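Local coordinates for calcium uptake protein 2, mitochondrial (Homo sapiens, PDB 6LB7) that probably senses calcium through EF-hands and helps to regulate calcium entry into mitochondria, at residues Y84-F89 against T157-F162; L88-I93 against R177-N182. All blocks are in the same frame, centred on the assembly; numbering follows the deposited sequence.

Contact 1: residues Y84-F89 against T157-F162; sequences YTEYLF and TLQMRF
On the flank of the N-terminal EF-hand lobe, Glu86 of helix 84-94 reaches across to Leu158 and Gln159 in the first turn of helix 157-163, a worked example of a buried carboxylate linked through water to the start of a helix. The CA atoms of Glu86 and Leu158 stand 7.7 Å apart, and their side chains slide past each other in opposite directions. Leu158 CD1 comes to 4.1 Å from Glu86 CB, near the root of the acid, while Leu158 CB lies 4.0 Å from OE2 at the far end of Glu86. Extension beyond CG (chi2 174°) is what carries the carboxylate across to this second helix. No direct hydrogen bond joins the two segments. Instead, a water donates to Glu86 OE1 at a short 2.5 Å and accepts from the backbone N of Leu158 at 2.8 Å. Helix 157-163 leads into helix 173-196 by way of strand 171-172, which pairs with strand 115-116 within the calcium loop, the antiparallel pairing expected of two joined EF-hands. Gln159 crosses Glu86 at about a right angle, its amide 83° from the carboxylate plane, and it is the methylene CG that touches OE2, at 3.6 Å. Its NE2 is spent on Ile154 O. Each carboxylate oxygen has a further partner just outside the segments: Thr156 OG1 for OE2 and Ser83 N for OE1. The N-terminal end of helix 157-163, whose Leu158 N meets the acid through the water, would probably favour the ionised form of Glu86.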
loop_
_atom_site.group_PDB
_atom_site.type_symbol
_atom_site.label_atom_id
_atom_site.label_comp_id
_atom_site.label_asym_id
_atom_site.label_seq_id
_atom_site.Cartn_x
_atom_site.Cartn_y
_atom_site.Cartn_z
ATOM N N TYR B 84 1.895 -17.172 -20.974
ATOM C CA TYR B 84 0.937 -16.228 -20.392
ATOM C C TYR B 84 1.299 -15.891 -18.948
ATOM O O TYR B 84 1.255 -14.725 -18.536
ATOM C CB TYR B 84 -0.487 -16.798 -20.466
ATOM C CG TYR B 84 -1.506 -15.884 -19.839
ATOM C CD1 TYR B 84 -1.692 -14.601 -20.332
ATOM C CD2 TYR B 84 -2.266 -16.283 -18.746
ATOM C CE1 TYR B 84 -2.609 -13.738 -19.774
ATOM C CE2 TYR B 84 -3.201 -15.414 -18.173
ATOM C CZ TYR B 84 -3.363 -14.143 -18.700
ATOM O OH TYR B 84 -4.270 -13.244 -18.170
ATOM N N THR B 85 1.645 -16.912 -18.163
ATOM C CA THR B 85 2.110 -16.726 -16.788
ATOM C C THR B 85 3.279 -15.751 -16.728
ATOM O O THR B 85 3.305 -14.816 -15.911
ATOM C CB THR B 85 2.538 -18.083 -16.212
ATOM O OG1 THR B 85 1.391 -18.941 -16.077
ATOM C CG2 THR B 85 3.219 -17.914 -14.868
ATOM N N GLU B 86 4.262 -15.961 -17.595
ATOM C CA GLU B 86 5.459 -15.132 -17.577
ATOM C C GLU B 86 5.161 -13.709 -18.054
ATOM O O GLU B 86 5.718 -12.744 -17.519
ATOM C CB GLU B 86 6.528 -15.809 -18.431
ATOM C CG GLU B 86 6.893 -17.186 -17.882
ATOM C CD GLU B 86 7.847 -17.944 -18.790
ATOM O OE1 GLU B 86 7.872 -17.650 -20.008
ATOM O OE2 GLU B 86 8.564 -18.839 -18.283
ATOM N N TYR B 87 4.265 -13.564 -19.029
ATOM C CA TYR B 87 3.800 -12.244 -19.469
ATOM C C TYR B 87 3.215 -11.439 -18.302
ATOM O O TYR B 87 3.584 -10.280 -18.086
ATOM C CB TYR B 87 2.784 -12.440 -20.614
ATOM C CG TYR B 87 1.880 -11.269 -20.942
ATOM C CD1 TYR B 87 0.536 -11.280 -20.575
ATOM C CD2 TYR B 87 2.362 -10.158 -21.641
ATOM C CE1 TYR B 87 -0.306 -10.199 -20.894
ATOM C CE2 TYR B 87 1.533 -9.071 -21.946
ATOM C CZ TYR B 87 0.210 -9.102 -21.574
ATOM O OH TYR B 87 -0.609 -8.046 -21.888
ATOM N N LEU B 88 2.333 -12.051 -17.507
ATOM C CA LEU B 88 1.771 -11.347 -16.352
ATOM C C LEU B 88 2.845 -10.994 -15.328
ATOM O O LEU B 88 2.811 -9.915 -14.727
ATOM C CB LEU B 88 0.684 -12.193 -15.688
ATOM C CG LEU B 88 -0.570 -12.555 -16.490
ATOM C CD1 LEU B 88 -1.559 -13.229 -15.543
ATOM C CD2 LEU B 88 -1.170 -11.300 -17.142
ATOM N N PHE B 89 3.798 -11.898 -15.105
ATOM C CA PHE B 89 4.879 -11.615 -14.170
ATOM C C PHE B 89 5.709 -10.415 -14.617
ATOM O O PHE B 89 6.005 -9.514 -13.819
ATOM C CB PHE B 89 5.761 -12.853 -14.009
ATOM C CG PHE B 89 6.955 -12.614 -13.147
ATOM C CD1 PHE B 89 8.221 -12.563 -13.698
ATOM C CD2 PHE B 89 6.800 -12.391 -11.788
ATOM C CE1 PHE B 89 9.320 -12.325 -12.891
ATOM C CE2 PHE B 89 7.886 -12.143 -10.988
ATOM C CZ PHE B 89 9.145 -12.112 -11.540
ATOM N N THR B 157 11.999 -19.005 -22.564
ATOM C CA THR B 157 13.157 -18.112 -22.494
ATOM C C THR B 157 13.528 -17.765 -21.055
ATOM O O THR B 157 14.697 -17.868 -20.669
ATOM C CB THR B 157 12.884 -16.833 -23.285
ATOM O OG1 THR B 157 12.580 -17.162 -24.642
ATOM C CG2 THR B 157 14.097 -15.909 -23.250
ATOM N N LEU B 158 12.548 -17.333 -20.244
ATOM C CA LEU B 158 12.864 -16.969 -18.859
ATOM C C LEU B 158 13.349 -18.176 -18.054
ATOM O O LEU B 158 14.293 -18.073 -17.261
ATOM C CB LEU B 158 11.649 -16.332 -18.176
ATOM C CG LEU B 158 11.250 -14.905 -18.563
ATOM C CD1 LEU B 158 10.256 -14.349 -17.563
ATOM C CD2 LEU B 158 12.482 -13.971 -18.692
ATOM N N GLN B 159 12.711 -19.327 -18.219
ATOM C CA GLN B 159 13.162 -20.487 -17.454
ATOM C C GLN B 159 14.584 -20.883 -17.851
ATOM O O GLN B 159 15.386 -21.273 -16.998
ATOM C CB GLN B 159 12.186 -21.646 -17.633
ATOM C CG GLN B 159 10.824 -21.372 -17.046
ATOM C CD GLN B 159 9.924 -22.571 -17.122
ATOM O OE1 GLN B 159 9.767 -23.299 -16.145
ATOM N NE2 GLN B 159 9.330 -22.798 -18.289
ATOM N N MET B 160 14.923 -20.749 -19.138
ATOM C CA MET B 160 16.301 -20.955 -19.588
ATOM C C MET B 160 17.257 -19.961 -18.943
ATOM O O MET B 160 18.300 -20.345 -18.400
ATOM C CB MET B 160 16.388 -20.808 -21.104
ATOM C CG MET B 160 15.599 -21.814 -21.885
ATOM S SD MET B 160 16.505 -23.359 -21.914
ATOM C CE MET B 160 18.189 -22.752 -21.970
ATOM N N ARG B 161 16.937 -18.670 -19.055
ATOM C CA ARG B 161 17.808 -17.627 -18.529
ATOM C C ARG B 161 18.021 -17.787 -17.027
ATOM O O ARG B 161 19.136 -17.607 -16.524
ATOM C CB ARG B 161 17.198 -16.266 -18.858
ATOM C CG ARG B 161 17.690 -15.098 -18.088
ATOM C CD ARG B 161 19.079 -14.721 -18.395
ATOM N NE ARG B 161 19.217 -13.423 -18.584
ATOM C CZ ARG B 161 19.877 -12.718 -17.881
ATOM N NH1 ARG B 161 20.458 -13.178 -16.926
ATOM N NH2 ARG B 161 19.946 -11.545 -18.122
ATOM N N PHE B 162 16.974 -18.167 -16.296
ATOM C CA PHE B 162 17.044 -18.221 -14.841
ATOM C C PHE B 162 17.570 -19.558 -14.335
ATOM O O PHE B 162 18.335 -19.591 -13.365
ATOM C CB PHE B 162 15.659 -17.945 -14.226
ATOM C CG PHE B 162 15.150 -16.527 -14.455
ATOM C CD1 PHE B 162 16.038 -15.481 -14.692
ATOM C CD2 PHE B 162 13.785 -16.246 -14.428
ATOM C CE1 PHE B 162 15.578 -14.181 -14.912
ATOM C CE2 PHE B 162 13.314 -14.941 -14.642
ATOM C CZ PHE B 162 14.213 -13.907 -14.886
HETATM O O HOH W 1 9.914 -16.850 -21.187
#

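Contact 2: residues L88-I93 against R177-N182; sequences LFLLTI and RRFMEN
Met180 meets Ile93 and Phe89 with different parts of its chain. Its SD lies 3.5 Å from Ile93 CG2, and that same methyl rests 3.7 Å from Met180 CB, filling the bend the methionine makes at chi2 (-47°). Beyond the sulfur, Met180 CE comes in near the ring plane of Phe89, at the edge, 3.9 Å from CE1. Alongside, Leu90 CD2 approaches the edge of the Phe179 ring, 4.2 Å from CE1. An alanine in place of Met180 would probably open a gap where SD and CE had been, taking the sulfur from Ile93 and the methyl from the Phe89 edge. The next shell steadies these groups: Ile93 CG1 sits 4.0 Å above one face of the Phe89 ring, toward its rim, and Phe176, Leu108 and Phe101 add bulk around Phe89 and Met180. Phe179 makes edge-to-face contacts with Phe162 and Phe72. On the backbone, Phe89 O accepts from both Ile93 N and Thr92 OG1, the latter at 2.8 Å. The axes of the two short segments approach to 10.9 Å and cross at -76°, a steep packing of a preceding helix on the hydrophobic interior of a paired EF-hand lobe.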
loop_
_atom_site.group_PDB
_atom_site.type_symbol
_atom_site.label_atom_id
_atom_site.label_comp_id
_atom_site.label_asym_id
_atom_site.label_seq_id
_atom_site.Cartn_x
_atom_site.Cartn_y
_atom_site.Cartn_z
ATOM N N LEU B 88 2.333 -12.051 -17.507
ATOM C CA LEU B 88 1.771 -11.347 -16.352
ATOM C C LEU B 88 2.845 -10.994 -15.328
ATOM O O LEU B 88 2.811 -9.915 -14.727
ATOM C CB LEU B 88 0.684 -12.193 -15.688
ATOM C CG LEU B 88 -0.570 -12.555 -16.490
ATOM C CD1 LEU B 88 -1.559 -13.229 -15.543
ATOM C CD2 LEU B 88 -1.170 -11.300 -17.142
ATOM N N PHE B 89 3.798 -11.898 -15.105
ATOM C CA PHE B 89 4.879 -11.615 -14.170
ATOM C C PHE B 89 5.709 -10.415 -14.617
ATOM O O PHE B 89 6.005 -9.514 -13.819
ATOM C CB PHE B 89 5.761 -12.853 -14.009
ATOM C CG PHE B 89 6.955 -12.614 -13.147
ATOM C CD1 PHE B 89 8.221 -12.563 -13.698
ATOM C CD2 PHE B 89 6.800 -12.391 -11.788
ATOM C CE1 PHE B 89 9.320 -12.325 -12.891
ATOM C CE2 PHE B 89 7.886 -12.143 -10.988
ATOM C CZ PHE B 89 9.145 -12.112 -11.540
ATOM N N LEU B 90 6.100 -10.393 -15.895
ATOM C CA LEU B 90 6.872 -9.276 -16.429
ATOM C C LEU B 90 6.083 -7.974 -16.352
ATOM O O LEU B 90 6.642 -6.919 -16.049
ATOM C CB LEU B 90 7.280 -9.571 -17.871
ATOM C CG LEU B 90 8.219 -10.762 -18.086
ATOM C CD1 LEU B 90 8.248 -11.148 -19.538
ATOM C CD2 LEU B 90 9.657 -10.462 -17.585
ATOM N N LEU B 91 4.770 -8.034 -16.575
ATOM C CA LEU B 91 3.986 -6.810 -16.514
ATOM C C LEU B 91 3.960 -6.256 -15.096
ATOM O O LEU B 91 4.054 -5.042 -14.906
ATOM C CB LEU B 91 2.555 -7.048 -17.021
ATOM C CG LEU B 91 2.233 -7.194 -18.510
ATOM C CD1 LEU B 91 0.706 -7.274 -18.645
ATOM C CD2 LEU B 91 2.769 -6.031 -19.332
ATOM N N THR B 92 3.830 -7.122 -14.082
ATOM C CA THR B 92 3.824 -6.585 -12.718
ATOM C C THR B 92 5.151 -5.919 -12.387
ATOM O O THR B 92 5.183 -4.902 -11.679
ATOM C CB THR B 92 3.505 -7.672 -11.678
ATOM O OG1 THR B 92 4.554 -8.640 -11.616
ATOM C CG2 THR B 92 2.214 -8.382 -12.007
ATOM N N ILE B 93 6.250 -6.450 -12.926
ATOM C CA ILE B 93 7.564 -5.910 -12.595
ATOM C C ILE B 93 7.703 -4.494 -13.133
ATOM O O ILE B 93 8.239 -3.614 -12.451
ATOM C CB ILE B 93 8.672 -6.840 -13.132
ATOM C CG1 ILE B 93 8.616 -8.203 -12.434
ATOM C CG2 ILE B 93 10.052 -6.169 -13.010
ATOM C CD1 ILE B 93 8.630 -8.154 -10.875
ATOM N N ARG B 177 17.496 -9.013 -9.365
ATOM C CA ARG B 177 17.378 -7.559 -9.319
ATOM C C ARG B 177 17.883 -6.912 -10.601
ATOM O O ARG B 177 17.269 -5.976 -11.118
ATOM C CB ARG B 177 18.151 -7.008 -8.119
ATOM C CG ARG B 177 18.236 -5.479 -8.094
ATOM C CD ARG B 177 19.087 -4.925 -6.933
ATOM N NE ARG B 177 20.371 -5.615 -6.819
ATOM C CZ ARG B 177 21.434 -5.357 -7.582
ATOM N NH1 ARG B 177 21.389 -4.412 -8.520
ATOM N NH2 ARG B 177 22.554 -6.044 -7.404
ATOM N N ARG B 178 19.025 -7.372 -11.111
ATOM C CA ARG B 178 19.617 -6.776 -12.303
ATOM C C ARG B 178 18.732 -6.996 -13.532
ATOM O O ARG B 178 18.619 -6.118 -14.394
ATOM C CB ARG B 178 21.018 -7.354 -12.503
ATOM C CG ARG B 178 21.765 -6.800 -13.626
ATOM C CD ARG B 178 23.214 -7.246 -13.628
ATOM N NE ARG B 178 23.952 -6.591 -12.705
ATOM C CZ ARG B 178 24.335 -5.442 -12.828
ATOM N NH1 ARG B 178 24.050 -4.825 -13.837
ATOM N NH2 ARG B 178 24.999 -4.909 -11.943
ATOM N N PHE B 179 18.143 -8.186 -13.638
ATOM C CA PHE B 179 17.226 -8.467 -14.735
ATOM C C PHE B 179 16.010 -7.535 -14.703
ATOM O O PHE B 179 15.600 -7.011 -15.743
ATOM C CB PHE B 179 16.779 -9.927 -14.681
ATOM C CG PHE B 179 15.964 -10.346 -15.875
ATOM C CD1 PHE B 179 14.579 -10.236 -15.858
ATOM C CD2 PHE B 179 16.583 -10.814 -17.016
ATOM C CE1 PHE B 179 13.822 -10.600 -16.957
ATOM C CE2 PHE B 179 15.835 -11.191 -18.114
ATOM C CZ PHE B 179 14.449 -11.076 -18.078
ATOM N N MET B 180 15.428 -7.312 -13.517
ATOM C CA MET B 180 14.261 -6.436 -13.403
ATOM C C MET B 180 14.622 -4.974 -13.660
ATOM O O MET B 180 13.869 -4.255 -14.322
ATOM C CB MET B 180 13.626 -6.583 -12.019
ATOM C CG MET B 180 13.228 -8.015 -11.684
ATOM S SD MET B 180 12.328 -8.839 -13.028
ATOM C CE MET B 180 12.805 -10.546 -12.765
ATOM N N GLU B 181 15.748 -4.499 -13.112
ATOM C CA GLU B 181 16.230 -3.165 -13.471
ATOM C C GLU B 181 16.415 -3.047 -14.979
ATOM O O GLU B 181 16.066 -2.030 -15.579
ATOM C CB GLU B 181 17.560 -2.862 -12.769
ATOM C CG GLU B 181 17.512 -2.722 -11.233
ATOM C CD GLU B 181 18.915 -2.771 -10.596
ATOM O OE1 GLU B 181 19.048 -2.466 -9.384
ATOM O OE2 GLU B 181 19.879 -3.144 -11.303
ATOM N N ASN B 182 16.994 -4.074 -15.602
ATOM C CA ASN B 182 17.276 -4.010 -17.029
ATOM C C ASN B 182 16.001 -4.113 -17.861
ATOM O O ASN B 182 15.942 -3.560 -18.966
ATOM C CB ASN B 182 18.261 -5.114 -17.409
ATOM C CG ASN B 182 19.726 -4.745 -17.066
ATOM O OD1 ASN B 182 20.073 -3.571 -16.983
ATOM N ND2 ASN B 182 20.568 -5.757 -16.867
#

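In the fold
From the N terminus, the chain passes through the small three-stranded sheet and enters helix 84-94, from which both contacts start. It then runs through helix 99-108, the calcium loop and helix 118-129, passes an unmodelled stretch, 131-153, and returns in helix 157-163, where contact 1 closes the first loop. Helix 173-196 follows after the short strand 171-172, and contact 2 closes a second loop that begins and ends later than the first, so the two overlap. Their centres lie about 10 Å apart. Leu158 joins them, its CD2 3.6 Å from Phe179 CZ and its CD1 3.9 Å from Leu90 CD2, tying helix 157-163 to helices 84-94 and 173-196.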